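Long-range contacts in surface protein VspA (Borrelia turicatae, PDB 1YJG), which is an outer-membrane lipoprotein of the Vsp family that probably helps the spirochaete evade host immunity through switching between antigenically distinct surface proteins: residues E26-I31 with T115-A120; A44-K49 with K105-D110. All coordinates share one frame; numbering follows the deposited sequence.

Interaction 1 (26-31 with 115-120) lies inside the helical bundle, its centre about 12 Å from the centre of the chain, whereas interaction 2 (44-49 with 105-110) sits about 21 Å out, where loops join the helices. The difference in place is matched by chemistry: interaction 1 is made of aliphatic packing with no hydrogen bond across it, and interaction 2 of hydrogen bonds, a salt bridge and waters over more than twice the buried surface. Helix 110-117 connects them, starting in the second and supplying I117 to the first. They touch where I31 packs on N47 and D110, and both border the second subunit.

Interaction 1: residues E26-I31 with T115-A120; sequences ELAKAI and TAIDIA
I117 of helix 110-117 packs against L27, A28 and I31 where helix 2-28 gives way to the following turn, joining two elements of the VspA helical bundle within the crystallised core of this lipoprotein. The contact is small, burying 193 Å² in all, and no hydrogen bond crosses it.

Its aliphatic part is built round I117. CG1 of this residue sits between the backbone N and the carbonyl carbon (chi1 74°), and the extended end of the chain places CD1 among the three partners. I31 comes alongside in the reverse direction, the two isoleucines sliding past each other with I31 CD1 3.8 Å from I117 CG1. L27 offers a looser flank, its CB 4.3 Å from I117 CD1. The type I turn from A28 to I31 brings I31 back to the same isoleucine that A28 and L27 touch from the helix. Beyond the two segments, I117 also packs on I51 and A54 of helix 48-69, which receives L27 and I31 as well, so the cluster belongs to the buried interior of the bundle.

The first segment also borders the second subunit, where L27 and A30 pack on G53 of that subunit. There the backbone O of E26 is hydrogen-bonded to S56 OG of the second subunit.

Mixed contacts centre on A28. A28 CA lies 5.4 Å from D118 CA, the closest CA pair across the contact. The A28 methyl meets both the carbonyl oxygen of I117 and the carboxylate carbon of D118: A28 CB is 4.0 Å from D118 CG and 3.6 Å from I117 O.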
loop_
_atom_site.group_PDB
_atom_site.type_symbol
_atom_site.label_atom_id
_atom_site.label_comp_id
_atom_site.label_asym_id
_atom_site.label_seq_id
_atom_site.Cartn_x
_atom_site.Cartn_y
_atom_site.Cartn_z
ATOM N N GLU A 26 -4.657 -0.845 -6.732
ATOM C CA GLU A 26 -5.884 -0.661 -5.947
ATOM C C GLU A 26 -6.346 0.806 -6.022
ATOM O O GLU A 26 -7.535 1.077 -5.924
ATOM C CB GLU A 26 -5.719 -1.106 -4.485
ATOM C CG GLU A 26 -5.211 -2.541 -4.266
ATOM C CD GLU A 26 -6.066 -3.638 -4.893
ATOM O OE1 GLU A 26 -5.580 -4.787 -4.950
ATOM O OE2 GLU A 26 -7.221 -3.386 -5.309
ATOM N N LEU A 27 -5.402 1.734 -6.191
ATOM C CA LEU A 27 -5.706 3.159 -6.297
ATOM C C LEU A 27 -6.287 3.464 -7.671
ATOM O O LEU A 27 -7.137 4.363 -7.815
ATOM C CB LEU A 27 -4.447 4.005 -6.081
ATOM C CG LEU A 27 -3.778 3.925 -4.708
ATOM C CD1 LEU A 27 -2.558 4.829 -4.686
ATOM C CD2 LEU A 27 -4.739 4.293 -3.568
ATOM N N ALA A 28 -5.818 2.725 -8.678
ATOM C CA ALA A 28 -6.286 2.890 -10.050
ATOM C C ALA A 28 -7.750 2.466 -10.175
ATOM O O ALA A 28 -8.456 2.951 -11.043
ATOM C CB ALA A 28 -5.422 2.101 -11.017
ATOM N N LYS A 29 -8.201 1.554 -9.313
ATOM C CA LYS A 29 -9.598 1.108 -9.325
ATOM C C LYS A 29 -10.520 2.215 -8.773
ATOM O O LYS A 29 -11.739 2.116 -8.877
ATOM C CB LYS A 29 -9.781 -0.147 -8.465
ATOM C CG LYS A 29 -9.200 -1.423 -9.045
ATOM C CD LYS A 29 -9.140 -2.507 -7.967
ATOM C CE LYS A 29 -8.179 -3.631 -8.334
ATOM N NZ LYS A 29 -8.229 -4.738 -7.339
ATOM N N ALA A 30 -9.933 3.233 -8.142
ATOM C CA ALA A 30 -10.682 4.357 -7.569
ATOM C C ALA A 30 -10.778 5.560 -8.504
ATOM O O ALA A 30 -11.419 6.555 -8.166
ATOM C CB ALA A 30 -10.059 4.789 -6.266
ATOM N N ILE A 31 -10.106 5.488 -9.650
ATOM C CA ILE A 31 -10.139 6.576 -10.614
ATOM C C ILE A 31 -11.579 6.765 -11.098
ATOM O O ILE A 31 -12.243 5.806 -11.497
ATOM C CB ILE A 31 -9.208 6.275 -11.812
ATOM C CG1 ILE A 31 -7.738 6.327 -11.379
ATOM C CG2 ILE A 31 -9.471 7.256 -12.972
ATOM C CD1 ILE A 31 -6.751 5.880 -12.472
ATOM N N THR A 115 -3.067 7.345 -17.536
ATOM C CA THR A 115 -1.735 7.443 -18.150
ATOM C C THR A 115 -0.668 7.606 -17.069
ATOM O O THR A 115 0.524 7.508 -17.349
ATOM C CB THR A 115 -1.607 8.614 -19.146
ATOM O OG1 THR A 115 -1.662 9.867 -18.449
ATOM C CG2 THR A 115 -2.773 8.637 -20.158
ATOM N N ALA A 116 -1.091 7.880 -15.843
ATOM C CA ALA A 116 -0.154 8.036 -14.745
ATOM C C ALA A 116 -0.023 6.808 -13.853
ATOM O O ALA A 116 1.097 6.355 -13.624
ATOM C CB ALA A 116 -0.515 9.264 -13.896
ATOM N N ILE A 117 -1.148 6.251 -13.386
ATOM C CA ILE A 117 -1.141 5.093 -12.463
ATOM C C ILE A 117 -1.911 3.808 -12.799
ATOM O O ILE A 117 -2.085 2.960 -11.908
ATOM C CB ILE A 117 -1.659 5.585 -11.077
ATOM C CG1 ILE A 117 -3.183 5.816 -11.100
ATOM C CG2 ILE A 117 -0.958 6.871 -10.663
ATOM C CD1 ILE A 117 -3.774 6.227 -9.752
ATOM N N ASP A 118 -2.370 3.649 -14.036
ATOM C CA ASP A 118 -3.120 2.454 -14.443
ATOM C C ASP A 118 -2.316 1.646 -15.470
ATOM O O ASP A 118 -2.307 1.965 -16.643
ATOM C CB ASP A 118 -4.504 2.850 -15.000
ATOM C CG ASP A 118 -5.489 1.676 -15.022
ATOM O OD1 ASP A 118 -6.700 1.897 -14.876
ATOM O OD2 ASP A 118 -5.145 0.494 -15.170
ATOM N N ILE A 119 -1.648 0.595 -15.008
ATOM C CA ILE A 119 -0.823 -0.246 -15.871
ATOM C C ILE A 119 -1.625 -1.181 -16.770
ATOM O O ILE A 119 -1.136 -1.603 -17.808
ATOM C CB ILE A 119 0.195 -1.094 -15.028
ATOM C CG1 ILE A 119 -0.509 -2.187 -14.220
ATOM C CG2 ILE A 119 1.045 -0.215 -14.100
ATOM C CD1 ILE A 119 0.449 -3.283 -13.737
ATOM N N ALA A 120 -2.848 -1.507 -16.364
ATOM C CA ALA A 120 -3.701 -2.413 -17.123
ATOM C C ALA A 120 -4.524 -1.765 -18.232
ATOM O O ALA A 120 -4.940 -2.455 -19.167
ATOM C CB ALA A 120 -4.630 -3.155 -16.160
#

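Interaction 2: residues A44-K49 with K105-D110; sequences ADKNAK and KDDVKD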
loop_
_atom_site.group_PDB
_atom_site.type_symbol
_atom_site.label_atom_id
_atom_site.label_comp_id
_atom_site.label_asym_id
_atom_site.label_seq_id
_atom_site.Cartn_x
_atom_site.Cartn_y
_atom_site.Cartn_z
ATOM N N ALA A 44 -17.010 10.380 -12.407
ATOM C CA ALA A 44 -15.875 10.793 -13.242
ATOM C C ALA A 44 -15.071 12.066 -12.945
ATOM O O ALA A 44 -15.565 13.048 -12.396
ATOM C CB ALA A 44 -16.323 10.819 -14.708
ATOM N N ASP A 45 -13.812 11.995 -13.377
ATOM C CA ASP A 45 -12.802 13.049 -13.276
ATOM C C ASP A 45 -12.426 13.551 -11.872
ATOM O O ASP A 45 -12.669 12.869 -10.883
ATOM C CB ASP A 45 -13.191 14.182 -14.226
ATOM C CG ASP A 45 -13.655 13.665 -15.584
ATOM O OD1 ASP A 45 -13.184 12.594 -16.025
ATOM O OD2 ASP A 45 -14.493 14.255 -16.284
ATOM N N LYS A 46 -11.782 14.715 -11.807
ATOM C CA LYS A 46 -11.346 15.314 -10.543
ATOM C C LYS A 46 -10.426 14.337 -9.782
ATOM O O LYS A 46 -10.512 14.203 -8.558
ATOM C CB LYS A 46 -12.546 15.728 -9.673
ATOM C CG LYS A 46 -13.674 16.452 -10.418
ATOM C CD LYS A 46 -15.021 15.782 -10.136
ATOM C CE LYS A 46 -16.181 16.493 -10.828
ATOM N NZ LYS A 46 -17.036 17.261 -9.866
ATOM N N ASN A 47 -9.515 13.699 -10.514
ATOM C CA ASN A 47 -8.590 12.711 -9.944
ATOM C C ASN A 47 -7.245 13.198 -9.407
ATOM O O ASN A 47 -6.495 12.399 -8.855
ATOM C CB ASN A 47 -8.315 11.625 -10.993
ATOM C CG ASN A 47 -9.552 10.862 -11.372
ATOM O OD1 ASN A 47 -10.070 10.087 -10.575
ATOM N ND2 ASN A 47 -10.036 11.071 -12.589
ATOM N N ALA A 48 -6.931 14.484 -9.540
ATOM C CA ALA A 48 -5.639 15.000 -9.057
ATOM C C ALA A 48 -5.143 14.478 -7.695
ATOM O O ALA A 48 -4.022 13.981 -7.601
ATOM C CB ALA A 48 -5.640 16.520 -9.046
ATOM N N LYS A 49 -5.967 14.598 -6.655
ATOM C CA LYS A 49 -5.581 14.163 -5.297
ATOM C C LYS A 49 -5.294 12.672 -5.159
ATOM O O LYS A 49 -4.543 12.271 -4.270
ATOM C CB LYS A 49 -6.612 14.615 -4.253
ATOM C CG LYS A 49 -6.200 15.877 -3.489
ATOM C CD LYS A 49 -5.966 17.044 -4.439
ATOM C CE LYS A 49 -5.800 18.371 -3.718
ATOM N NZ LYS A 49 -6.524 19.446 -4.463
ATOM N N LYS A 105 -3.759 19.656 -11.988
ATOM C CA LYS A 105 -4.843 20.594 -12.285
ATOM C C LYS A 105 -6.119 20.232 -11.521
ATOM O O LYS A 105 -6.244 19.134 -10.962
ATOM C CB LYS A 105 -5.105 20.701 -13.794
ATOM C CG LYS A 105 -5.580 19.413 -14.474
ATOM C CD LYS A 105 -6.409 19.706 -15.742
ATOM C CE LYS A 105 -5.790 19.130 -17.015
ATOM N NZ LYS A 105 -6.796 18.400 -17.847
ATOM N N ASP A 106 -7.062 21.166 -11.516
ATOM C CA ASP A 106 -8.331 20.996 -10.810
ATOM C C ASP A 106 -9.253 19.904 -11.347
ATOM O O ASP A 106 -10.091 19.406 -10.607
ATOM C CB ASP A 106 -9.101 22.330 -10.775
ATOM C CG ASP A 106 -9.150 22.936 -9.390
ATOM O OD1 ASP A 106 -10.269 23.207 -8.908
ATOM O OD2 ASP A 106 -8.125 23.175 -8.707
ATOM N N ASP A 107 -9.112 19.530 -12.612
ATOM C CA ASP A 107 -9.978 18.506 -13.183
ATOM C C ASP A 107 -9.211 17.499 -14.029
ATOM O O ASP A 107 -9.238 17.565 -15.259
ATOM C CB ASP A 107 -11.080 19.183 -14.009
ATOM C CG ASP A 107 -12.208 18.234 -14.380
ATOM O OD1 ASP A 107 -12.978 18.554 -15.316
ATOM O OD2 ASP A 107 -12.396 17.148 -13.801
ATOM N N VAL A 108 -8.532 16.562 -13.365
ATOM C CA VAL A 108 -7.767 15.534 -14.063
ATOM C C VAL A 108 -8.749 14.459 -14.489
ATOM O O VAL A 108 -9.284 13.734 -13.645
ATOM C CB VAL A 108 -6.672 14.920 -13.172
ATOM C CG1 VAL A 108 -5.943 13.805 -13.914
ATOM C CG2 VAL A 108 -5.703 15.997 -12.703
ATOM N N LYS A 109 -8.998 14.380 -15.797
ATOM C CA LYS A 109 -9.921 13.400 -16.363
ATOM C C LYS A 109 -9.412 11.971 -16.188
ATOM O O LYS A 109 -8.204 11.735 -16.105
ATOM C CB LYS A 109 -10.213 13.713 -17.838
ATOM C CG LYS A 109 -11.195 14.888 -18.036
ATOM C CD LYS A 109 -11.807 14.942 -19.441
ATOM C CE LYS A 109 -12.923 13.902 -19.652
ATOM N NZ LYS A 109 -14.218 14.277 -18.984
ATOM N N ASP A 110 -10.361 11.038 -16.146
ATOM C CA ASP A 110 -10.103 9.610 -15.963
ATOM C C ASP A 110 -9.005 9.030 -16.857
ATOM O O ASP A 110 -8.121 8.328 -16.373
ATOM C CB ASP A 110 -11.407 8.805 -16.164
ATOM C CG ASP A 110 -12.389 8.964 -15.002
ATOM O OD1 ASP A 110 -12.022 9.588 -13.978
ATOM O OD2 ASP A 110 -13.554 8.510 -15.030
HETATM O O HOH W 1 -14.857 16.757 -15.646
HETATM O O HOH W 2 -8.552 17.113 -10.055
#
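N47 and D45 grip the 108-110 backbone and the D110 carboxylate in the dense half of this contact. The amide of N47 crosses the D110 side chain at about a right angle, and ND2 donates to D110 OD1 at 2.8 Å, nearly within its own amide plane and on the oxygen's anti lone pair. ND2 also reaches V108 O at 3.0 Å. That carbonyl takes a second, straighter bond from N47 N, lying in the carbonyl plane on a lone pair with an N-H...O angle of 164°, so N47 holds it by both main chain and side chain. The other amide atom, OD1, accepts from G32 N, which fixes the rotation of the group. Alongside, A48 CB packs 3.7 Å from V108 CG2. Water 2 bridges the two segments here, accepting from A48 N and donating to K105 O at 3.2 Å.

The two aspartates exchange bonds. D45 N donates to D110 OD1 from above the carboxylate plane, and D110 N returns a bond to D45 OD1 at 3.2 Å. K109 is the N-cap of helix 110-117, and the N-H of D110, in its first turn, is taken by D45 OD1, tying the loop after strand 39-42 to the start of that helix within the bundle. The donors on D110 OD1, D45 N and N47 ND2, would help to offset the closeness of the two carboxylates.

Toward solvent the contact thins out. K109 lies beside D45, its chain bent at chi3 (77°) and chi4 so that NZ curls back to D45 OD2 in a 2.7 Å salt bridge. Water 1 links D45 OD2 to D107 OD1, while K46 N bonds to D107 OD2. On the dimer side, the K46 amine forms a salt bridge with D106 of the second subunit.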